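Local coordinates for protein GlcNAc Inducible Gene 2, GIG2 (PDB 6AKZ) that binds an iron(III) ion in a cupin-type fold and is probably an oxygenase of the DUF1479 family, its gene being inducible by N-acetylglucosamine, at residues Y128-S133 with D176-R181; N395-D400 with E413-N418. All coordinates share one frame; numbering follows the deposited sequence.

Contact 1. Residues Y128-S133 with D176-R181; sequences YNVFWS and DRIRIR
Tyr128 and Ile178 face each other as an antiparallel hydrogen-bonded pair. Tyr128 N gives a nearly straight bond (175°) to Ile178 O at 3.0 Å, while the return bond, from Ile178 N to Tyr128 O, is weak at 3.4 Å. Both side chains leave on the same face of the sheet, where Tyr128 CB rests on Ile178 CG1 at 3.6 Å. The same Ile178 CG1 meets Val130 CG1 at 3.7 Å, because a chi1 of 70° sets this branch between the backbone N and the carbonyl carbon. Farther out, the Tyr128 ring crosses Ile180 at about a right angle, with CE1 against its CB. The ring's hydroxyl reaches a water, which donates to Ile180 O at 2.7 Å, and is also hydrogen-bonded to Asn123 N. Beyond Tyr128 the pairing gives way to an inverse gamma turn centred on Asn129. There Arg177, extended from CG to NE, lies alongside Asn129 and sends NH1 to OD1 at 2.8 Å; the oxygen is in the guanidinium plane, although the two flat groups are turned 57° apart. The Phe131 ring lies beside the Arg177 side chain, its plane parallel to that of the guanidinium, and meets CB of Arg177 through CE1 and the Asp176 backbone through CD1. Behind this first shell, Asp176 OD1 accepts from Arg177 N at 2.8 Å, a bond within the loop that leads into strand 178-181, and Tyr401 packs on Asn129, Asp176 and Arg177. Branched and aromatic residues thus suit the buried face, whereas Asn129's neutral amide oxygen gives the arginine a directional acceptor; the cation would be expected to polarise that carbonyl.

Contact 2. Residues N395-D400 with E413-N418; sequences NISPAD and EFQGAN
A Schellman motif ends helix 382-394, and its C-prime residue, Asn395, faces the loop 413-418. Asparagine suits the place twice over: it tolerates the positive phi better than most residues, and its short amide can reach the opposite backbone. Asn395 OD1 accepts from Ala417 N at 2.9 Å, a fairly straight bond (166°) whose donor stands above the carbonyl plane. Gln415 N adds weak, bent bonds to the same OD1 and to Asn395 O, so that the side chain and main chain of one residue share a donor. Asn395 ND2 lies against the Phe414 ring, the amide and ring planes 65° apart, at a spacing so short that its detail is doubtful. Gly416 N lies over one face of this ring, and Gly416 has a positive phi, which a residue without a side chain adopts easily. At the other end of the contact, the Glu413 carboxylate takes hold of Ser397 through both oxygens. Ser397 OG donates to the syn lone pair of OE1 at 2.6 Å, and Ser397 N reaches OE2 at 2.9 Å from above the carboxylate plane. Gln415 NE2 is a second donor to Glu413 OE1, at 3.1 Å; the bend at chi2 (-71°) folds the amide back toward the acid. NE2 also bonds to Asn129 O, and Gln415 OE1 accepts from Phe131 N. Glutamate is apt here because its two oxygens serve the serine while OE2 also forms a salt bridge with Arg402. The contact therefore joins the end of helix 382-394 and the approach to helix 399-402 to the loop leaving helix 407-412, with Ala417 packing on Phe392 of the first helix.

The two contacts lie side by side, their centres 11 Å apart, on the same side of the chain's centre. They come in series: contact 1 pairs the edge strand 127-128 with strand 178-181 of the mixed seven-stranded sheet, and contact 2 closes much later among helices 382-394, 399-402 and 407-412. The loop 128-133 joins them: Phe131 N probably bonds to Gln415 OE1 at 2.7 Å, Trp132 NE1 to Ile396 O at 2.8 Å, and the Phe131 ring packs on Pro398. The late helices are thus fastened to the sheet's edge. Asp176 lies about 9 Å from the iron by its side chain, whereas contact 2 is remote from the metal site.

Contact 1. Residues Y128-S133 with D176-R181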
ATOM      1  N   TYR A 128       8.756  -6.011  15.361  1.00 20.06           N
ATOM      2  CA  TYR A 128      10.156  -5.727  15.758  1.00 20.26           C
ATOM      3  C   TYR A 128      10.708  -4.574  14.897  1.00 24.79           C
ATOM      4  O   TYR A 128      10.712  -4.665  13.665  1.00 23.94           O
ATOM      5  CB  TYR A 128      10.966  -6.984  15.542  1.00 21.92           C
ATOM      6  CG  TYR A 128      10.534  -8.034  16.520  1.00 22.61           C
ATOM      7  CD1 TYR A 128       9.471  -8.902  16.231  1.00 21.41           C
ATOM      8  CD2 TYR A 128      11.146  -8.127  17.759  1.00 24.60           C
ATOM      9  CE1 TYR A 128       9.028  -9.808  17.193  1.00 23.91           C
ATOM     10  CE2 TYR A 128      10.730  -9.057  18.714  1.00 27.73           C
ATOM     11  CZ  TYR A 128       9.678  -9.911  18.420  1.00 26.31           C
ATOM     12  OH  TYR A 128       9.259 -10.824  19.347  1.00 24.67           O
ATOM     13  N   ASN A 129      11.163  -3.497  15.542  1.00 22.87           N
ATOM     14  CA  ASN A 129      11.539  -2.261  14.859  1.00 21.67           C
ATOM     15  C   ASN A 129      12.994  -2.357  14.428  1.00 21.25           C
ATOM     16  O   ASN A 129      13.854  -1.623  14.939  1.00 22.66           O
ATOM     17  CB  ASN A 129      11.281  -1.043  15.762  1.00 25.82           C
ATOM     18  CG  ASN A 129       9.792  -0.759  15.929  1.00 30.50           C
ATOM     19  OD1 ASN A 129       8.967  -1.597  15.643  1.00 36.49           O
ATOM     20  ND2 ASN A 129       9.458   0.432  16.325  1.00 36.46           N
ATOM     21  N   VAL A 130      13.265  -3.335  13.575  1.00 17.63           N
ATOM     22  CA  VAL A 130      14.519  -3.520  12.938  1.00 19.15           C
ATOM     23  C   VAL A 130      14.251  -3.159  11.458  1.00 18.03           C
ATOM     24  O   VAL A 130      13.316  -3.679  10.798  1.00 15.06           O
ATOM     25  CB  VAL A 130      15.108  -4.921  13.154  1.00 19.97           C
ATOM     26  CG1 VAL A 130      14.235  -6.064  12.603  1.00 22.08           C
ATOM     27  CG2 VAL A 130      16.458  -5.021  12.490  1.00 23.50           C
ATOM     28  N   PHE A 131      15.082  -2.279  10.928  1.00 16.92           N
ATOM     29  CA  PHE A 131      14.914  -1.781   9.552  1.00 17.91           C
ATOM     30  C   PHE A 131      16.028  -2.118   8.567  1.00 19.16           C
ATOM     31  O   PHE A 131      15.715  -2.405   7.378  1.00 16.84           O
ATOM     32  CB  PHE A 131      14.694  -0.281   9.637  1.00 18.45           C
ATOM     33  CG  PHE A 131      13.489   0.090  10.452  1.00 16.68           C
ATOM     34  CD1 PHE A 131      12.215   0.012   9.924  1.00 15.36           C
ATOM     35  CD2 PHE A 131      13.621   0.418  11.822  1.00 17.41           C
ATOM     36  CE1 PHE A 131      11.111   0.387  10.664  1.00 17.41           C
ATOM     37  CE2 PHE A 131      12.513   0.762  12.596  1.00 16.93           C
ATOM     38  CZ  PHE A 131      11.239   0.743  12.010  1.00 17.13           C
ATOM     39  N   TRP A 132      17.315  -2.078   9.005  1.00 17.11           N
ATOM     40  CA  TRP A 132      18.472  -2.127   8.120  1.00 17.32           C
ATOM     41  C   TRP A 132      19.389  -3.362   8.296  1.00 18.68           C
ATOM     42  O   TRP A 132      20.559  -3.365   7.864  1.00 18.93           O
ATOM     43  CB  TRP A 132      19.289  -0.782   8.192  1.00 17.13           C
ATOM     44  CG  TRP A 132      18.480   0.508   8.105  1.00 16.18           C
ATOM     45  CD1 TRP A 132      18.362   1.488   9.053  1.00 18.33           C
ATOM     46  CD2 TRP A 132      17.580   0.888   7.048  1.00 16.68           C
ATOM     47  NE1 TRP A 132      17.470   2.478   8.651  1.00 18.97           N
ATOM     48  CE2 TRP A 132      16.973   2.125   7.422  1.00 16.72           C
ATOM     49  CE3 TRP A 132      17.260   0.327   5.813  1.00 17.70           C
ATOM     50  CZ2 TRP A 132      16.080   2.791   6.611  1.00 17.83           C
ATOM     51  CZ3 TRP A 132      16.310   1.012   4.999  1.00 20.81           C
ATOM     52  CH2 TRP A 132      15.765   2.222   5.397  1.00 18.35           C
ATOM     53  N   SER A 133      18.871  -4.404   8.947  1.00 19.17           N
ATOM     54  CA  SER A 133      19.691  -5.590   9.206  1.00 18.02           C
ATOM     55  C   SER A 133      20.167  -6.233   7.929  1.00 18.77           C
ATOM     56  O   SER A 133      19.560  -6.053   6.845  1.00 18.86           O
ATOM     57  CB  SER A 133      18.850  -6.614  10.034  1.00 18.03           C
ATOM     58  OG  SER A 133      17.809  -7.194   9.269  1.00 18.52           O
ATOM     59  N   ASP A 176      11.010  -0.696   6.400  1.00 14.87           N
ATOM     60  CA  ASP A 176       9.922  -1.213   7.190  1.00 14.49           C
ATOM     61  C   ASP A 176      10.417  -2.347   8.052  1.00 15.73           C
ATOM     62  O   ASP A 176      11.566  -2.827   7.912  1.00 18.90           O
ATOM     63  CB  ASP A 176       8.751  -1.637   6.292  1.00 14.10           C
ATOM     64  CG  ASP A 176       7.371  -1.402   6.921  1.00 16.08           C
ATOM     65  OD1 ASP A 176       7.250  -1.284   8.120  1.00 18.62           O
ATOM     66  OD2 ASP A 176       6.360  -1.374   6.192  1.00 18.87           O
ATOM     67  N   ARG A 177       9.514  -2.802   8.907  1.00 17.81           N
ATOM     68  CA  ARG A 177       9.929  -3.673   9.977  1.00 18.54           C
ATOM     69  C   ARG A 177       9.535  -5.078   9.713  1.00 17.32           C
ATOM     70  O   ARG A 177       9.265  -5.451   8.591  1.00 16.60           O
ATOM     71  CB  ARG A 177       9.418  -3.135  11.257  1.00 22.83           C
ATOM     72  CG  ARG A 177       7.992  -2.976  11.320  1.00 23.94           C
ATOM     73  CD  ARG A 177       7.690  -2.143  12.529  1.00 25.89           C
ATOM     74  NE  ARG A 177       6.242  -1.960  12.623  1.00 30.45           N
ATOM     75  CZ  ARG A 177       5.616  -1.601  13.759  1.00 34.24           C
ATOM     76  NH1 ARG A 177       6.295  -1.377  14.899  1.00 36.64           N
ATOM     77  NH2 ARG A 177       4.311  -1.487  13.760  1.00 32.38           N
ATOM     78  N   ILE A 178       9.735  -5.938  10.711  1.00 17.81           N
ATOM     79  CA  ILE A 178       9.384  -7.321  10.623  1.00 15.73           C
ATOM     80  C   ILE A 178       8.279  -7.655  11.661  1.00 15.76           C
ATOM     81  O   ILE A 178       8.075  -6.960  12.638  1.00 15.03           O
ATOM     82  CB  ILE A 178      10.627  -8.205  10.735  1.00 18.79           C
ATOM     83  CG1 ILE A 178      11.217  -8.188  12.117  1.00 22.94           C
ATOM     84  CG2 ILE A 178      11.710  -7.770   9.699  1.00 19.26           C
ATOM     85  CD1 ILE A 178      12.302  -9.247  12.329  1.00 24.17           C
ATOM     86  N   ARG A 179       7.538  -8.720  11.369  1.00 15.66           N
ATOM     87  CA  ARG A 179       6.577  -9.285  12.289  1.00 16.30           C
ATOM     88  C   ARG A 179       6.951 -10.735  12.566  1.00 16.60           C
ATOM     89  O   ARG A 179       7.318 -11.507  11.661  1.00 16.51           O
ATOM     90  CB  ARG A 179       5.175  -9.181  11.725  1.00 19.86           C
ATOM     91  CG  ARG A 179       4.222 -10.110  12.479  1.00 23.47           C
ATOM     92  CD  ARG A 179       2.813  -9.928  12.025  1.00 25.80           C
ATOM     93  NE  ARG A 179       2.497 -10.177  10.591  1.00 25.39           N
ATOM     94  CZ  ARG A 179       2.349 -11.350   9.976  1.00 26.93           C
ATOM     95  NH1 ARG A 179       2.709 -12.486  10.562  1.00 24.27           N
ATOM     96  NH2 ARG A 179       1.824 -11.383   8.730  1.00 21.98           N
ATOM     97  N   ILE A 180       6.986 -11.102  13.851  1.00 17.77           N
ATOM     98  CA  ILE A 180       7.151 -12.498  14.211  1.00 17.93           C
ATOM     99  C   ILE A 180       6.052 -12.757  15.235  1.00 19.36           C
ATOM    100  O   ILE A 180       6.192 -12.330  16.389  1.00 19.31           O
ATOM    101  CB  ILE A 180       8.529 -12.793  14.852  1.00 19.40           C
ATOM    102  CG1 ILE A 180       9.648 -12.416  13.884  1.00 21.24           C
ATOM    103  CG2 ILE A 180       8.681 -14.274  15.169  1.00 18.67           C
ATOM    104  CD1 ILE A 180      11.040 -12.501  14.477  1.00 24.25           C
ATOM    105  N   ARG A 181       4.926 -13.333  14.777  1.00 17.49           N
ATOM    106  CA  ARG A 181       3.714 -13.487  15.562  1.00 17.41           C
ATOM    107  C   ARG A 181       3.642 -14.917  16.105  1.00 17.51           C
ATOM    108  O   ARG A 181       3.594 -15.879  15.366  1.00 15.40           O
ATOM    109  CB  ARG A 181       2.489 -13.196  14.772  1.00 19.73           C
ATOM    110  CG  ARG A 181       1.169 -13.254  15.578  1.00 19.66           C
ATOM    111  CD  ARG A 181       0.071 -12.679  14.750  1.00 20.54           C
ATOM    112  NE  ARG A 181      -1.220 -12.855  15.395  1.00 23.20           N
ATOM    113  CZ  ARG A 181      -2.385 -12.585  14.832  1.00 21.42           C
ATOM    114  NH1 ARG A 181      -2.471 -12.141  13.582  1.00 22.74           N
ATOM    115  NH2 ARG A 181      -3.493 -12.746  15.531  1.00 23.15           N
TER
HETATM  116  O   HOH W   1       7.501 -12.624  18.712  1.00 26.01           O

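Contact 2. Residues N395-D400 with E413-N418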
ATOM      1  N   ASN A 395      22.619   4.540  10.692  1.00 21.21           N
ATOM      2  CA  ASN A 395      22.193   3.345  11.427  1.00 22.61           C
ATOM      3  C   ASN A 395      21.128   3.585  12.481  1.00 22.11           C
ATOM      4  O   ASN A 395      21.205   3.083  13.604  1.00 21.19           O
ATOM      5  CB  ASN A 395      23.413   2.724  12.065  1.00 27.04           C
ATOM      6  CG  ASN A 395      23.363   1.238  12.115  1.00 29.22           C
ATOM      7  OD1 ASN A 395      22.436   0.564  11.643  1.00 30.42           O
ATOM      8  ND2 ASN A 395      24.408   0.694  12.666  1.00 40.43           N
ATOM      9  N   ILE A 396      20.100   4.320  12.099  1.00 20.69           N
ATOM     10  CA  ILE A 396      18.932   4.693  12.940  1.00 20.56           C
ATOM     11  C   ILE A 396      17.615   4.314  12.191  1.00 21.75           C
ATOM     12  O   ILE A 396      17.654   3.899  11.042  1.00 21.65           O
ATOM     13  CB  ILE A 396      18.930   6.172  13.307  1.00 21.30           C
ATOM     14  CG1 ILE A 396      18.951   7.048  12.057  1.00 21.31           C
ATOM     15  CG2 ILE A 396      20.153   6.489  14.220  1.00 25.74           C
ATOM     16  CD1 ILE A 396      18.769   8.531  12.359  1.00 20.36           C
ATOM     17  N   SER A 397      16.500   4.583  12.826  1.00 20.73           N
ATOM     18  CA  SER A 397      15.174   4.229  12.318  1.00 21.40           C
ATOM     19  C   SER A 397      14.855   5.217  11.228  1.00 19.12           C
ATOM     20  O   SER A 397      15.299   6.340  11.310  1.00 18.08           O
ATOM     21  CB  SER A 397      14.120   4.369  13.432  1.00 23.87           C
ATOM     22  OG  SER A 397      14.179   3.239  14.256  1.00 24.42           O
ATOM     23  N   PRO A 398      14.030   4.808  10.210  1.00 18.62           N
ATOM     24  CA  PRO A 398      13.510   5.800   9.287  1.00 17.01           C
ATOM     25  C   PRO A 398      12.534   6.670  10.032  1.00 20.17           C
ATOM     26  O   PRO A 398      12.059   6.332  11.145  1.00 19.37           O
ATOM     27  CB  PRO A 398      12.808   4.966   8.201  1.00 18.21           C
ATOM     28  CG  PRO A 398      12.627   3.608   8.740  1.00 19.04           C
ATOM     29  CD  PRO A 398      13.693   3.412   9.801  1.00 20.26           C
ATOM     30  N   ALA A 399      12.256   7.805   9.446  1.00 20.82           N
ATOM     31  CA  ALA A 399      11.540   8.881  10.097  1.00 23.07           C
ATOM     32  C   ALA A 399      10.231   8.540  10.706  1.00 24.70           C
ATOM     33  O   ALA A 399       9.848   9.143  11.707  1.00 25.98           O
ATOM     34  CB  ALA A 399      11.300  10.003   9.083  1.00 26.15           C
ATOM     35  N   ASP A 400       9.455   7.670  10.056  1.00 23.99           N
ATOM     36  CA  ASP A 400       8.132   7.333  10.593  1.00 25.57           C
ATOM     37  C   ASP A 400       8.242   6.606  11.925  1.00 24.87           C
ATOM     38  O   ASP A 400       7.291   6.656  12.702  1.00 28.98           O
ATOM     39  CB  ASP A 400       7.295   6.451   9.644  1.00 23.77           C
ATOM     40  CG  ASP A 400       6.957   7.149   8.318  1.00 24.33           C
ATOM     41  OD1 ASP A 400       7.002   8.382   8.279  1.00 29.01           O
ATOM     42  OD2 ASP A 400       6.563   6.502   7.314  1.00 23.85           O
ATOM     43  N   GLU A 413      19.585   3.344  19.812  1.00 36.45           N
ATOM     44  CA  GLU A 413      19.214   2.325  18.793  1.00 30.75           C
ATOM     45  C   GLU A 413      20.354   2.049  17.822  1.00 29.10           C
ATOM     46  O   GLU A 413      21.240   2.868  17.639  1.00 29.53           O
ATOM     47  CB  GLU A 413      17.899   2.669  18.117  1.00 34.07           C
ATOM     48  CG  GLU A 413      17.853   4.031  17.432  1.00 31.63           C
ATOM     49  CD  GLU A 413      16.899   4.104  16.239  1.00 31.35           C
ATOM     50  OE1 GLU A 413      16.177   3.120  15.954  1.00 32.35           O
ATOM     51  OE2 GLU A 413      16.846   5.194  15.593  1.00 25.37           O
ATOM     52  N   PHE A 414      20.372   0.833  17.291  1.00 26.50           N
ATOM     53  CA  PHE A 414      21.340   0.362  16.358  1.00 26.01           C
ATOM     54  C   PHE A 414      20.591  -0.512  15.311  1.00 24.94           C
ATOM     55  O   PHE A 414      19.925  -1.443  15.693  1.00 22.94           O
ATOM     56  CB  PHE A 414      22.349  -0.506  17.084  1.00 27.45           C
ATOM     57  CG  PHE A 414      23.326  -1.137  16.192  1.00 29.95           C
ATOM     58  CD1 PHE A 414      24.403  -0.419  15.705  1.00 34.08           C
ATOM     59  CD2 PHE A 414      23.178  -2.454  15.797  1.00 31.76           C
ATOM     60  CE1 PHE A 414      25.305  -1.023  14.846  1.00 37.18           C
ATOM     61  CE2 PHE A 414      24.077  -3.054  14.912  1.00 33.80           C
ATOM     62  CZ  PHE A 414      25.124  -2.333  14.431  1.00 34.54           C
ATOM     63  N   GLN A 415      20.743  -0.288  14.020  1.00 22.83           N
ATOM     64  CA  GLN A 415      19.874  -0.962  13.036  1.00 20.11           C
ATOM     65  C   GLN A 415      20.497  -1.990  12.155  1.00 21.97           C
ATOM     66  O   GLN A 415      19.817  -2.454  11.188  1.00 22.84           O
ATOM     67  CB  GLN A 415      19.154   0.121  12.217  1.00 18.82           C
ATOM     68  CG  GLN A 415      18.100   0.898  13.036  1.00 19.41           C
ATOM     69  CD  GLN A 415      16.887   0.060  13.361  1.00 24.26           C
ATOM     70  OE1 GLN A 415      16.668  -0.964  12.735  1.00 21.66           O
ATOM     71  NE2 GLN A 415      16.077   0.519  14.307  1.00 25.92           N
ATOM     72  N   GLY A 416      21.777  -2.326  12.358  1.00 20.11           N
ATOM     73  CA  GLY A 416      22.421  -3.348  11.586  1.00 21.09           C
ATOM     74  C   GLY A 416      22.880  -2.985  10.202  1.00 22.04           C
ATOM     75  O   GLY A 416      23.203  -3.864   9.409  1.00 24.32           O
ATOM     76  N   ALA A 417      22.904  -1.689   9.880  1.00 22.97           N
ATOM     77  CA  ALA A 417      23.239  -1.198   8.535  1.00 22.48           C
ATOM     78  C   ALA A 417      24.646  -1.482   8.228  1.00 23.71           C
ATOM     79  O   ALA A 417      25.506  -1.216   9.049  1.00 27.75           O
ATOM     80  CB  ALA A 417      23.054   0.296   8.482  1.00 23.25           C
ATOM     81  N   ASN A 418      24.887  -2.098   7.109  1.00 22.72           N
ATOM     82  CA  ASN A 418      26.240  -2.272   6.614  1.00 28.33           C
ATOM     83  C   ASN A 418      26.264  -2.086   5.154  1.00 24.52           C
ATOM     84  O   ASN A 418      25.665  -2.869   4.419  1.00 21.09           O
ATOM     85  CB  ASN A 418      26.792  -3.663   6.945  1.00 31.35           C
ATOM     86  CG  ASN A 418      27.589  -3.668   8.199  1.00 37.87           C
ATOM     87  OD1 ASN A 418      27.221  -4.296   9.175  1.00 40.64           O
ATOM     88  ND2 ASN A 418      28.705  -2.942   8.185  1.00 43.04           N
TER